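Local coordinates for protein alginate lyase (Bacteroides ovatus, PDB 3NNB) that probably cleaves the polysaccharide alginate by beta-elimination, at residues 267-271 against 272-276; 330-333 against 334-338. One frame throughout, in Å; residues are numbered along the deposited sequence.

Contact 1 (267-271 against 272-276) is the link from the short helix 266-269 to the long helix 274-293, and contact 2 (330-333 against 334-338) is the loop that leads into helix 336-351. They come in series along the chain, contact 1 first, yet their centres lie 9 Å apart and they touch. The backbone of 331-333 runs beside that of 272-274, and the side-chain oxygen OE1 of Gln332 accepts a hydrogen bond from Gly276 N in the first turn of helix 274-293. The two helix entrances are thereby joined on one side of this largely helical lyase, by the backbone hydrogen-bonded pairs Gln331 with Ala274 and Ile333 with Thr272 and by the Gln332 side chain.

Contact 1: residues 267-271 against 272-276; sequences LELAR and TTALG
Ala274 sets its methyl over the carbonyl of Leu269, with CB 3.4 Å from Leu269 O. The same methyl lies 3.5 Å from Arg271 O and has the branch CD2 of Leu269 as a looser apolar neighbour, 4.3 Å away. Its backbone joins in as well: the CA-H of Ala274 points at Glu268 O, a CA-H...O contact of 3.4 Å with an angle of 141° at the hydrogen. Glu268 O also accepts a backbone bond from Arg271 N, at 3.2 Å, and so serves both the turn and the start of the next helix. These contacts make up a tight helix-to-helix connection, in which helix 266-269 gives way through Ala270-Thr273 to helix 274-293, within the mainly helical alginate lyase domain. Thr273 occupies the N-cap position but makes no capping bond with its side chain; its OG1 is hydrogen-bonded to a glycerol, probably from the crystallisation liquor. In Arg271, bends at chi2 and chi3 (-60° and -66°) lead the guanidinium away from the turn, to a salt bridge with Asp86, a cation-pi contact with Tyr277 and a hydrogen bond from NH2 to a citric acid molecule of probably the same origin. The backbone carbonyl of Asp86 is hydrogen-bonded to Thr272 OG1.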
loop_
_atom_site.group_PDB
_atom_site.type_symbol
_atom_site.label_atom_id
_atom_site.label_comp_id
_atom_site.label_asym_id
_atom_site.label_seq_id
_atom_site.Cartn_x
_atom_site.Cartn_y
_atom_site.Cartn_z
ATOM N N LEU A 267 6.071 -16.690 -8.965
ATOM C CA LEU A 267 5.563 -16.883 -7.605
ATOM C C LEU A 267 4.185 -16.253 -7.403
ATOM O O LEU A 267 3.441 -16.678 -6.510
ATOM C CB LEU A 267 6.537 -16.365 -6.556
ATOM C CG LEU A 267 7.912 -17.037 -6.554
ATOM C CD1 LEU A 267 8.914 -16.334 -5.586
ATOM C CD2 LEU A 267 7.775 -18.564 -6.249
ATOM N N GLU A 268 3.863 -15.242 -8.215
ATOM C CA GLU A 268 2.531 -14.659 -8.233
ATOM C C GLU A 268 1.575 -15.475 -9.120
ATOM O O GLU A 268 0.407 -15.634 -8.801
ATOM C CB GLU A 268 2.583 -13.217 -8.699
ATOM C CG GLU A 268 3.692 -12.374 -8.031
ATOM C CD GLU A 268 3.680 -12.450 -6.525
ATOM O OE1 GLU A 268 2.578 -12.641 -5.918
ATOM O OE2 GLU A 268 4.797 -12.362 -5.945
ATOM N N LEU A 269 2.060 -16.000 -10.249
ATOM C CA LEU A 269 1.192 -16.764 -11.162
ATOM C C LEU A 269 0.749 -18.107 -10.578
ATOM O O LEU A 269 -0.203 -18.701 -11.082
ATOM C CB LEU A 269 1.909 -16.985 -12.517
ATOM C CG LEU A 269 2.130 -15.671 -13.303
ATOM C CD1 LEU A 269 3.015 -15.907 -14.568
ATOM C CD2 LEU A 269 0.751 -15.025 -13.659
ATOM N N ALA A 270 1.448 -18.579 -9.549
ATOM C CA ALA A 270 1.080 -19.849 -8.901
ATOM C C ALA A 270 -0.094 -19.667 -7.937
ATOM O O ALA A 270 -0.621 -20.667 -7.420
ATOM C CB ALA A 270 2.255 -20.418 -8.145
ATOM N N ARG A 271 -0.480 -18.431 -7.652
ATOM C CA ARG A 271 -1.540 -18.180 -6.663
ATOM C C ARG A 271 -2.950 -18.406 -7.182
ATOM O O ARG A 271 -3.193 -18.392 -8.394
ATOM C CB ARG A 271 -1.432 -16.748 -6.148
ATOM C CG ARG A 271 -0.026 -16.393 -5.570
ATOM C CD ARG A 271 0.386 -17.259 -4.391
ATOM N NE ARG A 271 -0.488 -17.007 -3.263
ATOM C CZ ARG A 271 -0.334 -16.018 -2.392
ATOM N NH1 ARG A 271 0.679 -15.139 -2.503
ATOM N NH2 ARG A 271 -1.212 -15.872 -1.403
ATOM N N THR A 272 -3.923 -18.566 -6.244
ATOM C CA THR A 272 -5.323 -18.691 -6.643
ATOM C C THR A 272 -5.883 -17.394 -7.200
ATOM O O THR A 272 -6.843 -17.409 -7.973
ATOM C CB THR A 272 -6.240 -19.193 -5.522
ATOM O OG1 THR A 272 -6.220 -18.259 -4.470
ATOM C CG2 THR A 272 -5.809 -20.559 -4.997
ATOM N N THR A 273 -5.261 -16.268 -6.839
ATOM C CA THR A 273 -5.543 -14.988 -7.481
ATOM C C THR A 273 -4.321 -14.486 -8.260
ATOM O O THR A 273 -3.750 -13.436 -7.957
ATOM C CB THR A 273 -6.076 -13.939 -6.467
ATOM O OG1 THR A 273 -5.152 -13.769 -5.369
ATOM C CG2 THR A 273 -7.443 -14.342 -5.894
ATOM N N ALA A 274 -3.906 -15.259 -9.267
ATOM C CA ALA A 274 -2.719 -14.942 -10.005
ATOM C C ALA A 274 -2.772 -13.607 -10.752
ATOM O O ALA A 274 -1.767 -12.924 -10.858
ATOM C CB ALA A 274 -2.411 -16.098 -10.962
ATOM N N LEU A 275 -3.944 -13.213 -11.278
ATOM C CA LEU A 275 -4.019 -11.911 -11.931
ATOM C C LEU A 275 -3.896 -10.819 -10.852
ATOM O O LEU A 275 -3.176 -9.826 -11.022
ATOM C CB LEU A 275 -5.307 -11.763 -12.698
ATOM C CG LEU A 275 -5.516 -10.450 -13.432
ATOM C CD1 LEU A 275 -4.432 -10.238 -14.477
ATOM C CD2 LEU A 275 -6.953 -10.358 -14.102
ATOM N N GLY A 276 -4.589 -11.008 -9.744
ATOM C CA GLY A 276 -4.515 -10.055 -8.639
ATOM C C GLY A 276 -3.118 -9.834 -8.084
ATOM O O GLY A 276 -2.708 -8.698 -7.904
#

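Contact 2: residues 330-333 against 334-338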
loop_
_atom_site.group_PDB
_atom_site.type_symbol
_atom_site.label_atom_id
_atom_site.label_comp_id
_atom_site.label_asym_id
_atom_site.label_seq_id
_atom_site.Cartn_x
_atom_site.Cartn_y
_atom_site.Cartn_z
ATOM N N TYR A 330 -4.097 -19.143 -15.854
ATOM C CA TYR A 330 -3.726 -19.228 -14.455
ATOM C C TYR A 330 -5.043 -19.085 -13.680
ATOM O O TYR A 330 -6.093 -18.805 -14.255
ATOM C CB TYR A 330 -2.772 -18.077 -14.079
ATOM C CG TYR A 330 -1.574 -17.993 -15.023
ATOM C CD1 TYR A 330 -0.494 -18.859 -14.875
ATOM C CD2 TYR A 330 -1.551 -17.122 -16.100
ATOM C CE1 TYR A 330 0.587 -18.813 -15.736
ATOM C CE2 TYR A 330 -0.506 -17.107 -16.981
ATOM C CZ TYR A 330 0.563 -17.958 -16.785
ATOM O OH TYR A 330 1.635 -17.955 -17.677
ATOM N N GLN A 331 -4.978 -19.218 -12.367
ATOM C CA GLN A 331 -6.160 -19.059 -11.566
ATOM C C GLN A 331 -6.497 -17.576 -11.323
ATOM O O GLN A 331 -5.611 -16.715 -11.237
ATOM C CB GLN A 331 -5.983 -19.774 -10.229
ATOM C CG GLN A 331 -5.720 -21.269 -10.320
ATOM C CD GLN A 331 -5.444 -21.879 -8.933
ATOM O OE1 GLN A 331 -6.367 -22.284 -8.267
ATOM N NE2 GLN A 331 -4.189 -21.813 -8.476
ATOM N N GLN A 332 -7.784 -17.284 -11.121
ATOM C CA GLN A 332 -8.231 -16.017 -10.590
ATOM C C GLN A 332 -9.630 -16.258 -10.049
ATOM O O GLN A 332 -10.645 -16.097 -10.750
ATOM C CB GLN A 332 -8.225 -14.860 -11.589
ATOM C CG GLN A 332 -8.637 -13.539 -11.012
ATOM C CD GLN A 332 -7.711 -12.965 -9.934
ATOM O OE1 GLN A 332 -6.488 -13.227 -9.917
ATOM N NE2 GLN A 332 -8.313 -12.220 -8.969
ATOM N N ILE A 333 -9.666 -16.667 -8.797
ATOM C CA ILE A 333 -10.884 -17.245 -8.227
ATOM C C ILE A 333 -12.006 -16.253 -7.889
ATOM O O ILE A 333 -13.136 -16.677 -7.618
ATOM C CB ILE A 333 -10.580 -18.135 -7.000
ATOM C CG1 ILE A 333 -9.930 -17.297 -5.871
ATOM C CG2 ILE A 333 -9.724 -19.371 -7.417
ATOM C CD1 ILE A 333 -9.814 -18.013 -4.509
ATOM N N LYS A 334 -11.675 -14.963 -7.892
ATOM C CA LYS A 334 -12.617 -13.900 -7.602
ATOM C C LYS A 334 -12.152 -12.618 -8.263
ATOM O O LYS A 334 -11.061 -12.583 -8.821
ATOM C CB LYS A 334 -12.711 -13.700 -6.100
ATOM C CG LYS A 334 -11.368 -13.363 -5.451
ATOM C CD LYS A 334 -11.459 -13.213 -3.907
ATOM C CE LYS A 334 -10.146 -12.770 -3.274
ATOM N NZ LYS A 334 -10.229 -12.485 -1.818
ATOM N N GLU A 335 -12.974 -11.568 -8.172
ATOM C CA GLU A 335 -12.550 -10.212 -8.542
ATOM C C GLU A 335 -12.005 -10.045 -9.968
ATOM O O GLU A 335 -11.183 -9.163 -10.192
ATOM C CB GLU A 335 -11.503 -9.742 -7.530
ATOM C CG GLU A 335 -12.034 -9.588 -6.131
ATOM C CD GLU A 335 -10.983 -9.217 -5.071
ATOM O OE1 GLU A 335 -9.765 -9.455 -5.220
ATOM O OE2 GLU A 335 -11.395 -8.644 -4.052
ATOM N N TRP A 336 -12.459 -10.859 -10.924
ATOM C CA TRP A 336 -11.994 -10.712 -12.311
ATOM C C TRP A 336 -12.192 -9.308 -12.853
ATOM O O TRP A 336 -11.264 -8.683 -13.305
ATOM C CB TRP A 336 -12.663 -11.749 -13.230
ATOM C CG TRP A 336 -12.160 -11.622 -14.617
ATOM C CD1 TRP A 336 -12.788 -10.974 -15.648
ATOM C CD2 TRP A 336 -10.910 -12.085 -15.132
ATOM N NE1 TRP A 336 -11.993 -10.995 -16.774
ATOM C CE2 TRP A 336 -10.848 -11.698 -16.482
ATOM C CE3 TRP A 336 -9.859 -12.829 -14.599
ATOM C CZ2 TRP A 336 -9.763 -12.010 -17.296
ATOM C CZ3 TRP A 336 -8.767 -13.109 -15.404
ATOM C CH2 TRP A 336 -8.742 -12.700 -16.753
ATOM N N ASP A 337 -13.434 -8.806 -12.840
ATOM C CA ASP A 337 -13.686 -7.474 -13.392
ATOM C C ASP A 337 -12.949 -6.384 -12.642
ATOM O O ASP A 337 -12.380 -5.442 -13.244
ATOM C CB ASP A 337 -15.196 -7.185 -13.379
ATOM C CG ASP A 337 -15.971 -8.024 -14.344
ATOM O OD1 ASP A 337 -15.399 -8.641 -15.245
ATOM O OD2 ASP A 337 -17.197 -8.023 -14.209
ATOM N N LYS A 338 -12.929 -6.466 -11.318
ATOM C CA LYS A 338 -12.166 -5.509 -10.504
ATOM C C LYS A 338 -10.685 -5.447 -10.907
ATOM O O LYS A 338 -10.127 -4.352 -11.006
ATOM C CB LYS A 338 -12.317 -5.853 -9.024
ATOM C CG LYS A 338 -11.592 -5.003 -8.065
ATOM C CD LYS A 338 -11.726 -5.603 -6.627
ATOM C CE LYS A 338 -10.849 -4.863 -5.640
ATOM N NZ LYS A 338 -10.639 -5.636 -4.379
HETATM O O HOH W 1 -7.661 -10.845 -6.500
#
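With CG anti to the backbone N (chi1 -178°) and a bend at chi2, the chain of Gln332 turns toward the residues that follow, so that its amide reaches the backbone just ahead of helix 336-351. NE2 donates to Lys334 O at 2.8 Å, a bond with an N-H...O angle of 150° that arrives tilted from the carbonyl plane. Lower on the chain, CG and CB meet the edge of the Trp336 indole at CE3, 3.9 Å and 4.0 Å away, while the amide and ring planes stand 52° apart. NE2 also donates to a water, at 2.9 Å, which in turn donates to Glu335 OE1 at 2.8 Å. Glu335, the N-cap residue, holds Lys338 with its other oxygen: NZ makes a salt bridge to OE2 at 3.1 Å, coming from above the carboxylate plane. Shortening Gln332 to an alanine would remove the amide and CG, and would probably leave Lys334 O and the bridging water without their NE2 partner and thin the packing at the Trp336 edge. The buried amide thus spends its NH2 on the loop and the water, its OE1 already engaged by the start of helix 274-293, a division that fixes which way round the amide sits.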